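Local coordinates for nucleoprotein (Human coronavirus NL63, PDB 5N4K) that probably packages the positive-strand viral RNA genome into a helical ribonucleocapsid, here represented by its RNA-binding N-terminal domain, at residues 50-55 / 86-91; 94-99 / 103-108; 133-138 / 145-150. One frame throughout, in Å; residues are numbered along the deposited sequence.

Contact 1: residues 50-55 / 86-91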
loop_
_atom_site.group_PDB
_atom_site.type_symbol
_atom_site.label_atom_id
_atom_site.label_comp_id
_atom_site.label_asym_id
_atom_site.label_seq_id
_atom_site.Cartn_x
_atom_site.Cartn_y
_atom_site.Cartn_z
ATOM N N ASN A 50 -16.607 11.620 -7.524
ATOM C CA ASN A 50 -17.604 11.176 -6.633
ATOM C C ASN A 50 -17.881 9.663 -6.771
ATOM O O ASN A 50 -18.958 9.198 -6.386
ATOM C CB ASN A 50 -18.943 11.926 -6.841
ATOM C CG ASN A 50 -19.386 11.862 -8.286
ATOM O OD1 ASN A 50 -18.679 11.598 -9.224
ATOM N ND2 ASN A 50 -20.686 12.295 -8.441
ATOM N N LEU A 51 -16.851 8.902 -7.148
ATOM C CA LEU A 51 -16.998 7.430 -7.348
ATOM C C LEU A 51 -16.832 6.769 -6.001
ATOM O O LEU A 51 -15.782 6.147 -5.695
ATOM C CB LEU A 51 -16.030 6.970 -8.360
ATOM C CG LEU A 51 -16.314 5.475 -8.804
ATOM C CD1 LEU A 51 -17.534 5.434 -9.725
ATOM C CD2 LEU A 51 -15.156 4.844 -9.492
ATOM N N VAL A 52 -17.890 6.795 -5.187
ATOM C CA VAL A 52 -17.970 6.180 -3.882
ATOM C C VAL A 52 -18.944 4.983 -3.935
ATOM O O VAL A 52 -20.131 5.223 -4.241
ATOM C CB VAL A 52 -18.416 7.160 -2.746
ATOM C CG1 VAL A 52 -18.364 6.500 -1.438
ATOM C CG2 VAL A 52 -17.584 8.453 -2.755
ATOM N N PRO A 53 -18.501 3.766 -3.579
ATOM C CA PRO A 53 -19.468 2.641 -3.542
ATOM C C PRO A 53 -20.583 2.938 -2.643
ATOM O O PRO A 53 -20.488 3.570 -1.623
ATOM C CB PRO A 53 -18.653 1.487 -2.989
ATOM C CG PRO A 53 -17.274 1.810 -3.313
ATOM C CD PRO A 53 -17.132 3.338 -3.270
ATOM N N ILE A 54 -21.763 2.423 -3.002
ATOM C CA ILE A 54 -22.983 2.599 -2.215
ATOM C C ILE A 54 -23.214 1.473 -1.172
ATOM O O ILE A 54 -22.845 0.369 -1.449
ATOM C CB ILE A 54 -24.220 2.622 -3.202
ATOM C CG1 ILE A 54 -24.150 3.837 -4.148
ATOM C CG2 ILE A 54 -25.551 2.580 -2.470
ATOM C CD1 ILE A 54 -25.015 3.682 -5.383
ATOM N N GLY A 55 -23.759 1.817 -0.022
ATOM C CA GLY A 55 -24.429 0.864 0.918
ATOM C C GLY A 55 -23.891 0.735 2.333
ATOM O O GLY A 55 -24.339 -0.117 3.070
ATOM N N VAL A 86 -7.573 -0.985 -8.456
ATOM C CA VAL A 86 -7.805 -0.007 -7.394
ATOM C C VAL A 86 -8.770 -0.572 -6.377
ATOM O O VAL A 86 -9.786 -1.193 -6.735
ATOM C CB VAL A 86 -8.298 1.357 -7.958
ATOM C CG1 VAL A 86 -7.194 2.077 -8.700
ATOM C CG2 VAL A 86 -9.542 1.219 -8.851
ATOM N N HIS A 87 -8.496 -0.328 -5.098
ATOM C CA HIS A 87 -9.378 -0.788 -4.013
ATOM C C HIS A 87 -9.858 0.406 -3.197
ATOM O O HIS A 87 -9.052 1.308 -2.883
ATOM C CB HIS A 87 -8.604 -1.739 -3.080
ATOM C CG HIS A 87 -8.036 -2.955 -3.726
ATOM N ND1 HIS A 87 -8.644 -4.163 -3.607
ATOM C CD2 HIS A 87 -6.933 -3.113 -4.429
ATOM C CE1 HIS A 87 -7.962 -5.049 -4.301
ATOM N NE2 HIS A 87 -6.905 -4.457 -4.797
ATOM N N PHE A 88 -11.142 0.393 -2.823
ATOM C CA PHE A 88 -11.719 1.548 -2.150
ATOM C C PHE A 88 -11.675 1.363 -0.652
ATOM O O PHE A 88 -12.001 0.274 -0.105
ATOM C CB PHE A 88 -13.208 1.682 -2.540
ATOM C CG PHE A 88 -13.882 2.769 -1.739
ATOM C CD1 PHE A 88 -13.733 4.086 -2.136
ATOM C CD2 PHE A 88 -14.595 2.486 -0.608
ATOM C CE1 PHE A 88 -14.272 5.120 -1.385
ATOM C CE2 PHE A 88 -15.140 3.507 0.172
ATOM C CZ PHE A 88 -14.955 4.804 -0.225
ATOM N N TYR A 89 -11.383 2.443 0.048
ATOM C CA TYR A 89 -11.419 2.505 1.493
ATOM C C TYR A 89 -12.040 3.826 1.911
ATOM O O TYR A 89 -11.763 4.874 1.381
ATOM C CB TYR A 89 -9.996 2.431 2.056
ATOM C CG TYR A 89 -9.267 1.173 1.692
ATOM C CD1 TYR A 89 -8.505 1.108 0.540
ATOM C CD2 TYR A 89 -9.338 0.069 2.545
ATOM C CE1 TYR A 89 -7.828 -0.091 0.197
ATOM C CE2 TYR A 89 -8.683 -1.079 2.168
ATOM C CZ TYR A 89 -8.003 -1.104 1.051
ATOM O OH TYR A 89 -7.273 -2.310 0.685
ATOM N N TYR A 90 -12.889 3.765 2.941
ATOM C CA TYR A 90 -13.466 4.972 3.534
ATOM C C TYR A 90 -12.388 5.816 4.177
ATOM O O TYR A 90 -11.407 5.304 4.708
ATOM C CB TYR A 90 -14.568 4.549 4.549
ATOM C CG TYR A 90 -15.775 3.882 3.859
ATOM C CD1 TYR A 90 -16.788 4.675 3.314
ATOM C CD2 TYR A 90 -15.935 2.526 3.820
ATOM C CE1 TYR A 90 -17.865 4.115 2.643
ATOM C CE2 TYR A 90 -16.969 1.927 3.185
ATOM C CZ TYR A 90 -17.919 2.733 2.594
ATOM O OH TYR A 90 -18.984 2.137 1.921
ATOM N N LEU A 91 -12.655 7.087 4.252
ATOM C CA LEU A 91 -11.740 8.027 4.885
ATOM C C LEU A 91 -11.466 7.600 6.331
ATOM O O LEU A 91 -12.359 7.289 7.083
ATOM C CB LEU A 91 -12.326 9.464 4.835
ATOM C CG LEU A 91 -11.414 10.560 5.383
ATOM C CD1 LEU A 91 -10.156 10.747 4.607
ATOM C CD2 LEU A 91 -12.238 11.853 5.301
HETATM O O HOH W 1 -21.064 3.451 1.057
#

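Contact 2: residues 94-99 / 103-108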
loop_
_atom_site.group_PDB
_atom_site.type_symbol
_atom_site.label_atom_id
_atom_site.label_comp_id
_atom_site.label_asym_id
_atom_site.label_seq_id
_atom_site.Cartn_x
_atom_site.Cartn_y
_atom_site.Cartn_z
ATOM N N GLY A 94 -8.355 1.727 6.179
ATOM C CA GLY A 94 -7.483 1.143 5.130
ATOM C C GLY A 94 -6.015 1.397 5.348
ATOM O O GLY A 94 -5.592 1.836 6.427
ATOM N N PRO A 95 -5.214 1.080 4.338
ATOM C CA PRO A 95 -3.732 1.240 4.413
ATOM C C PRO A 95 -3.321 2.631 4.611
ATOM O O PRO A 95 -2.197 2.886 5.094
ATOM C CB PRO A 95 -3.264 0.648 3.099
ATOM C CG PRO A 95 -4.425 0.766 2.152
ATOM C CD PRO A 95 -5.622 0.561 3.015
ATOM N N HIS A 96 -4.129 3.640 4.224
ATOM C CA HIS A 96 -3.850 5.078 4.378
ATOM C C HIS A 96 -4.826 5.714 5.340
ATOM O O HIS A 96 -5.248 6.857 5.135
ATOM C CB HIS A 96 -3.847 5.791 3.030
ATOM C CG HIS A 96 -2.862 5.242 2.065
ATOM N ND1 HIS A 96 -1.498 5.330 2.278
ATOM C CD2 HIS A 96 -3.005 4.560 0.908
ATOM C CE1 HIS A 96 -0.869 4.758 1.259
ATOM N NE2 HIS A 96 -1.749 4.314 0.411
ATOM N N LYS A 97 -5.071 5.030 6.474
ATOM C CA LYS A 97 -5.993 5.544 7.472
ATOM C C LYS A 97 -5.539 6.848 8.098
ATOM O O LYS A 97 -6.382 7.576 8.607
ATOM C CB LYS A 97 -6.303 4.521 8.592
ATOM C CG LYS A 97 -5.162 4.282 9.574
ATOM C CD LYS A 97 -5.534 3.231 10.623
ATOM C CE LYS A 97 -6.593 3.721 11.608
ATOM N NZ LYS A 97 -6.820 2.880 12.839
ATOM N N ASP A 98 -4.264 7.158 7.986
ATOM C CA ASP A 98 -3.551 8.289 8.531
ATOM C C ASP A 98 -3.690 9.549 7.725
ATOM O O ASP A 98 -3.368 10.651 8.158
ATOM C CB ASP A 98 -2.029 7.986 8.631
ATOM C CG ASP A 98 -1.369 7.748 7.235
ATOM O OD1 ASP A 98 -0.472 8.545 6.898
ATOM O OD2 ASP A 98 -1.635 6.784 6.520
ATOM N N LEU A 99 -4.034 9.384 6.446
ATOM C CA LEU A 99 -4.156 10.519 5.538
ATOM C C LEU A 99 -5.442 11.302 5.744
ATOM O O LEU A 99 -6.496 10.749 5.848
ATOM C CB LEU A 99 -4.050 10.100 4.082
ATOM C CG LEU A 99 -2.716 9.529 3.600
ATOM C CD1 LEU A 99 -2.803 9.118 2.139
ATOM C CD2 LEU A 99 -1.527 10.393 3.900
ATOM N N GLN A 103 -4.931 14.592 1.077
ATOM C CA GLN A 103 -3.472 14.595 1.296
ATOM C C GLN A 103 -2.781 13.856 0.210
ATOM O O GLN A 103 -3.184 12.774 -0.124
ATOM C CB GLN A 103 -3.178 14.037 2.687
ATOM C CG GLN A 103 -1.794 14.202 3.162
ATOM C CD GLN A 103 -1.651 13.901 4.631
ATOM O OE1 GLN A 103 -2.549 13.740 5.479
ATOM N NE2 GLN A 103 -0.338 13.735 4.940
ATOM N N ARG A 104 -1.764 14.464 -0.388
ATOM C CA ARG A 104 -1.219 13.915 -1.597
ATOM C C ARG A 104 -0.373 12.705 -1.348
ATOM O O ARG A 104 0.597 12.732 -0.538
ATOM C CB ARG A 104 -0.385 14.947 -2.312
ATOM C CG ARG A 104 -1.133 16.108 -2.857
ATOM C CD ARG A 104 -0.151 17.244 -3.225
ATOM N NE ARG A 104 0.566 17.823 -2.048
ATOM C CZ ARG A 104 1.890 17.724 -1.794
ATOM N NH1 ARG A 104 2.715 17.077 -2.626
ATOM N NH2 ARG A 104 2.397 18.259 -0.690
ATOM N N SER A 105 -0.642 11.604 -2.038
ATOM C CA SER A 105 0.136 10.411 -1.979
ATOM C C SER A 105 0.035 9.687 -3.311
ATOM O O SER A 105 -1.094 9.391 -3.765
ATOM C CB SER A 105 -0.372 9.495 -0.855
ATOM O OG SER A 105 0.482 8.372 -0.641
ATOM N N ASP A 106 1.141 9.393 -3.990
ATOM C CA ASP A 106 1.014 8.871 -5.308
ATOM C C ASP A 106 0.339 7.518 -5.268
ATOM O O ASP A 106 0.666 6.655 -4.431
ATOM C CB ASP A 106 2.383 8.760 -6.023
ATOM C CG ASP A 106 2.968 10.142 -6.366
ATOM O OD1 ASP A 106 2.204 11.091 -6.564
ATOM O OD2 ASP A 106 4.205 10.189 -6.473
ATOM N N GLY A 107 -0.619 7.268 -6.140
ATOM C CA GLY A 107 -1.398 6.057 -6.168
ATOM C C GLY A 107 -2.640 6.124 -5.332
ATOM O O GLY A 107 -3.390 5.150 -5.197
ATOM N N VAL A 108 -2.915 7.236 -4.672
ATOM C CA VAL A 108 -4.108 7.398 -3.843
ATOM C C VAL A 108 -5.010 8.401 -4.549
ATOM O O VAL A 108 -4.650 9.555 -4.820
ATOM C CB VAL A 108 -3.778 7.884 -2.406
ATOM C CG1 VAL A 108 -5.013 8.082 -1.585
ATOM C CG2 VAL A 108 -2.766 6.821 -1.842
HETATM O O HOH W 2 -1.958 13.465 8.086
#

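Contact 3: residues 133-138 / 145-150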
loop_
_atom_site.group_PDB
_atom_site.type_symbol
_atom_site.label_atom_id
_atom_site.label_comp_id
_atom_site.label_asym_id
_atom_site.label_seq_id
_atom_site.Cartn_x
_atom_site.Cartn_y
_atom_site.Cartn_z
ATOM N N LEU A 133 -17.684 -7.168 -1.242
ATOM C CA LEU A 133 -18.890 -6.918 -2.040
ATOM C C LEU A 133 -18.560 -6.340 -3.374
ATOM O O LEU A 133 -17.665 -5.562 -3.537
ATOM C CB LEU A 133 -19.737 -5.961 -1.272
ATOM C CG LEU A 133 -20.150 -6.326 0.183
ATOM C CD1 LEU A 133 -20.506 -5.070 0.913
ATOM C CD2 LEU A 133 -21.387 -7.182 0.134
ATOM N N GLU A 134 -19.372 -6.596 -4.400
ATOM C CA GLU A 134 -19.249 -5.943 -5.643
ATOM C C GLU A 134 -19.715 -4.490 -5.425
ATOM O O GLU A 134 -20.814 -4.184 -4.907
ATOM C CB GLU A 134 -20.236 -6.581 -6.699
ATOM C CG GLU A 134 -20.238 -5.770 -7.996
ATOM C CD GLU A 134 -20.837 -6.513 -9.157
ATOM O OE1 GLU A 134 -22.021 -6.235 -9.444
ATOM O OE2 GLU A 134 -20.099 -7.328 -9.757
ATOM N N PRO A 135 -18.867 -3.496 -5.805
ATOM C CA PRO A 135 -19.277 -2.092 -5.606
ATOM C C PRO A 135 -20.280 -1.604 -6.614
ATOM O O PRO A 135 -20.073 -1.832 -7.806
ATOM C CB PRO A 135 -17.954 -1.387 -5.732
ATOM C CG PRO A 135 -17.138 -2.144 -6.656
ATOM C CD PRO A 135 -17.528 -3.602 -6.372
ATOM N N LYS A 136 -21.314 -0.949 -6.158
ATOM C CA LYS A 136 -22.321 -0.346 -7.059
ATOM C C LYS A 136 -22.241 1.176 -6.864
ATOM O O LYS A 136 -21.973 1.635 -5.732
ATOM C CB LYS A 136 -23.714 -0.823 -6.635
ATOM C CG LYS A 136 -23.891 -2.326 -6.817
ATOM C CD LYS A 136 -24.282 -2.649 -8.217
ATOM C CE LYS A 136 -25.815 -2.419 -8.288
ATOM N NZ LYS A 136 -26.499 -1.772 -9.447
ATOM N N PHE A 137 -22.597 1.888 -7.924
ATOM C CA PHE A 137 -22.430 3.337 -8.024
ATOM C C PHE A 137 -23.701 4.043 -8.469
ATOM O O PHE A 137 -24.550 3.466 -9.213
ATOM C CB PHE A 137 -21.285 3.700 -8.907
ATOM C CG PHE A 137 -19.968 3.028 -8.514
ATOM C CD1 PHE A 137 -19.257 3.445 -7.418
ATOM C CD2 PHE A 137 -19.516 1.942 -9.230
ATOM C CE1 PHE A 137 -18.055 2.824 -7.053
ATOM C CE2 PHE A 137 -18.328 1.294 -8.846
ATOM C CZ PHE A 137 -17.628 1.756 -7.757
ATOM N N SER A 138 -23.755 5.294 -8.159
ATOM C CA SER A 138 -24.816 6.262 -8.600
ATOM C C SER A 138 -24.564 6.900 -9.952
ATOM O O SER A 138 -25.397 7.680 -10.484
ATOM C CB SER A 138 -24.849 7.442 -7.535
ATOM O OG SER A 138 -25.047 6.943 -6.301
ATOM N N LEU A 145 -12.739 1.904 -16.635
ATOM C CA LEU A 145 -12.954 1.231 -15.372
ATOM C C LEU A 145 -13.959 0.041 -15.495
ATOM O O LEU A 145 -14.981 0.173 -16.169
ATOM C CB LEU A 145 -13.515 2.179 -14.278
ATOM C CG LEU A 145 -12.563 3.296 -13.898
ATOM C CD1 LEU A 145 -13.250 4.081 -12.789
ATOM C CD2 LEU A 145 -11.263 2.762 -13.365
ATOM N N SER A 146 -13.601 -1.075 -14.881
ATOM C CA SER A 146 -14.541 -2.221 -14.791
ATOM C C SER A 146 -14.409 -2.933 -13.495
ATOM O O SER A 146 -13.356 -2.891 -12.842
ATOM C CB SER A 146 -14.238 -3.177 -15.978
ATOM O OG SER A 146 -12.986 -3.748 -15.898
ATOM N N VAL A 147 -15.483 -3.530 -13.047
ATOM C CA VAL A 147 -15.412 -4.262 -11.806
ATOM C C VAL A 147 -14.712 -5.590 -12.034
ATOM O O VAL A 147 -14.930 -6.283 -13.060
ATOM C CB VAL A 147 -16.774 -4.516 -11.197
ATOM C CG1 VAL A 147 -16.630 -5.364 -9.953
ATOM C CG2 VAL A 147 -17.522 -3.238 -10.945
ATOM N N VAL A 148 -13.893 -5.982 -11.120
ATOM C CA VAL A 148 -13.310 -7.298 -11.064
ATOM C C VAL A 148 -14.381 -8.192 -10.361
ATOM O O VAL A 148 -14.787 -7.960 -9.182
ATOM C CB VAL A 148 -11.941 -7.260 -10.347
ATOM C CG1 VAL A 148 -11.380 -8.669 -10.264
ATOM C CG2 VAL A 148 -10.982 -6.324 -11.073
ATOM N N GLU A 149 -14.899 -9.184 -11.046
ATOM C CA GLU A 149 -15.920 -10.049 -10.475
ATOM C C GLU A 149 -15.283 -11.215 -9.688
ATOM O O GLU A 149 -14.204 -11.672 -10.003
ATOM C CB GLU A 149 -16.815 -10.595 -11.615
ATOM C CG GLU A 149 -18.284 -10.859 -11.271
ATOM C CD GLU A 149 -18.460 -11.765 -10.061
ATOM O OE1 GLU A 149 -18.782 -12.971 -10.234
ATOM O OE2 GLU A 149 -18.264 -11.264 -8.930
ATOM N N PHE A 150 -15.966 -11.599 -8.605
ATOM C CA PHE A 150 -15.995 -12.970 -8.014
ATOM C C PHE A 150 -14.981 -13.205 -6.911
ATOM O O PHE A 150 -15.352 -13.714 -5.853
ATOM C CB PHE A 150 -15.982 -14.109 -9.074
ATOM C CG PHE A 150 -14.629 -14.741 -9.309
ATOM C CD1 PHE A 150 -13.954 -14.549 -10.519
ATOM C CD2 PHE A 150 -14.040 -15.566 -8.342
ATOM C CE1 PHE A 150 -12.712 -15.139 -10.746
ATOM C CE2 PHE A 150 -12.797 -16.155 -8.564
ATOM C CZ PHE A 150 -12.133 -15.944 -9.768
#

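Contact 1: residues 50-55 / 86-91
The hydroxyl of Tyr90 meets the backbone carbonyl of Pro53 through a single water. This water donates to Pro53 O at 2.7 Å and lies 2.6 Å from Tyr90 OH, at the edge of the phenol ring and in its plane. Tyr90 OH and Pro53 O are themselves too far apart for a direct bond. Tyr90 OH is also hydrogen-bonded to the hydroxyl of Tyr32, so two groups grip it and the phenol is tethered at its tip. Apart from this polar bridge the contact is apolar. Pro53 lays its CD over the face of Phe88, 3.6 Å from the ring centroid and only 9° off the ring normal, a well-centred CH-pi contact. Its CG follows over the CG side of the same ring. Phe88 reaches the proline with its CG anti to the backbone N (chi1 173°). Val52 adds CG1, which comes up obliquely to Phe88 CZ at 4.0 Å. Within strand 80-90, Phe88 CE2 sits 3.5 Å above the plane of the Tyr90 ring, over its centre, so the two aromatics are turned steeply against each other. Trp66 of strand 63-73 meets Phe88 edge-to-face and touches Pro53, while its NE1 bonds to Leu51 O. The loop before Val52 is bent by an inverse gamma turn centred on Leu51, closed by Val52 N to Asn50 O at 2.9 Å. Loop 50-55 is thus held on strand 80-90 in the buried interior by the face of Phe88 and one valine methyl, with one water spanning the 4.1 Å between Pro53 O and Tyr90 OH.

Contact 2: residues 94-99 / 103-108
Leu99 packs closely on the second segment with both branches. Its CD2 lies 3.6 Å from Gln103 CD and makes similar contact with NE2, the two side chains crossing at about a right angle, while CD1 rests 3.9 Å from Ser105 CB. Beyond that the leucine fits less snugly: CD1 and Val108 CG1 are 4.5 Å apart. Val108 turns its other methyl, CG2, to His96, 3.5 Å from NE2, approaching the imidazole obliquely; a chi1 of 178° sets this methyl opposite the valine's own carbonyl carbon. His96 NE2 also has a weak hydrogen bond to Asn67. Both segments belong to the long loop connecting strands 80-90 and 108-112 of the antiparallel sheet of the nucleocapsid N-terminal domain, and turns shape each of them. Two overlapping type I turns, Gly94 to Lys97 and His96 to Leu99, curl the first; a type II turn from Ser105 to Val108, with Gly107 at its third position, leads the second into its strand. The looser, polar side lies at the amide oxygen of Gln103, a partly exposed residue. OE1 is swung back (chi3 -12°) to 3.6 Å from Leu99 CA and accepts from Lys100 N. A water donates to Gln103 OE1 at 2.7 Å and to Asp98 O at 3.1 Å, linking two acceptors that cannot bond to each other. On another flank the His96 ring meets His96 of the second subunit, their planes at about 50°.

Contact 3: residues 133-138 / 145-150
Val147 sets its CG1 methyl against both Glu134 and Pro135. This branch meets Glu134 at two points along its length, CG1 standing 4.1 Å from Glu134 CG and 4.0 Å from Glu134 OE2. The glutamate crosses the valine at about a right angle, and its extended chain (chi1 173°, chi2 164°) takes the carboxylate past the methyl toward Glu149. Pro135 comes alongside instead, running in the opposite sense to the valine, with its CD 4.1 Å from Val147 CG1. These are van der Waals distances without tight interlocking, and the buried area is modest. Past the valine, Glu134 OE2 comes within 4.2 Å of Glu149 CG. The two carboxylates are near neighbours as well: Glu134 OE2 and Glu149 OE2 lie 4.4 Å apart. Both residues are exposed, so solvent should screen much of this like-charge proximity, although it may favour protonation of one of them slightly. The contact is thus apolar where Pro135 is buried and acidic toward the C-terminus. Backbone hydrogen bonds tie the flanking residues in place: Leu133 with Phe31 and Met33, Lys136 with Ile54, Ser146 with Leu36, and Val148 with Pro34. Val147 also touches Leu35, and Phe137 reaches Leu51 and Pro53, which ties the loop to the sheet and to a second loop. Strand 145-147 is an outermost strand of the antiparallel sheet, lying beside 35-37, and the loop 133-138 packs against it, in keeping with the coronavirus nucleocapsid N-terminal domain, a small antiparallel sheet wrapped by long loops.

Contact 1 is the core of the three: every touching residue is buried, and a proline on an aromatic face dominates, with a water and the Tyr90 hydroxyl as its polar part. Contacts 2 and 3 are more peripheral, only partly buried, and stand on opposite sides of the chain's centre, their centres about 21 Å apart. Contact 1 touches both. Tyr89 and Leu91 pack on the 94-99 loop, whereas Ile54 N lies 2.8 Å from Lys136 O, a probable hydrogen bond, and Leu51 packs on Phe137. Contacts 1 and 3 each lean a loop on the antiparallel sheet; contact 2 folds a loop upon itself, mixes aliphatic and amide surfaces and borders the second subunit, while contact 3 ends with two like-charged carboxylates near each other.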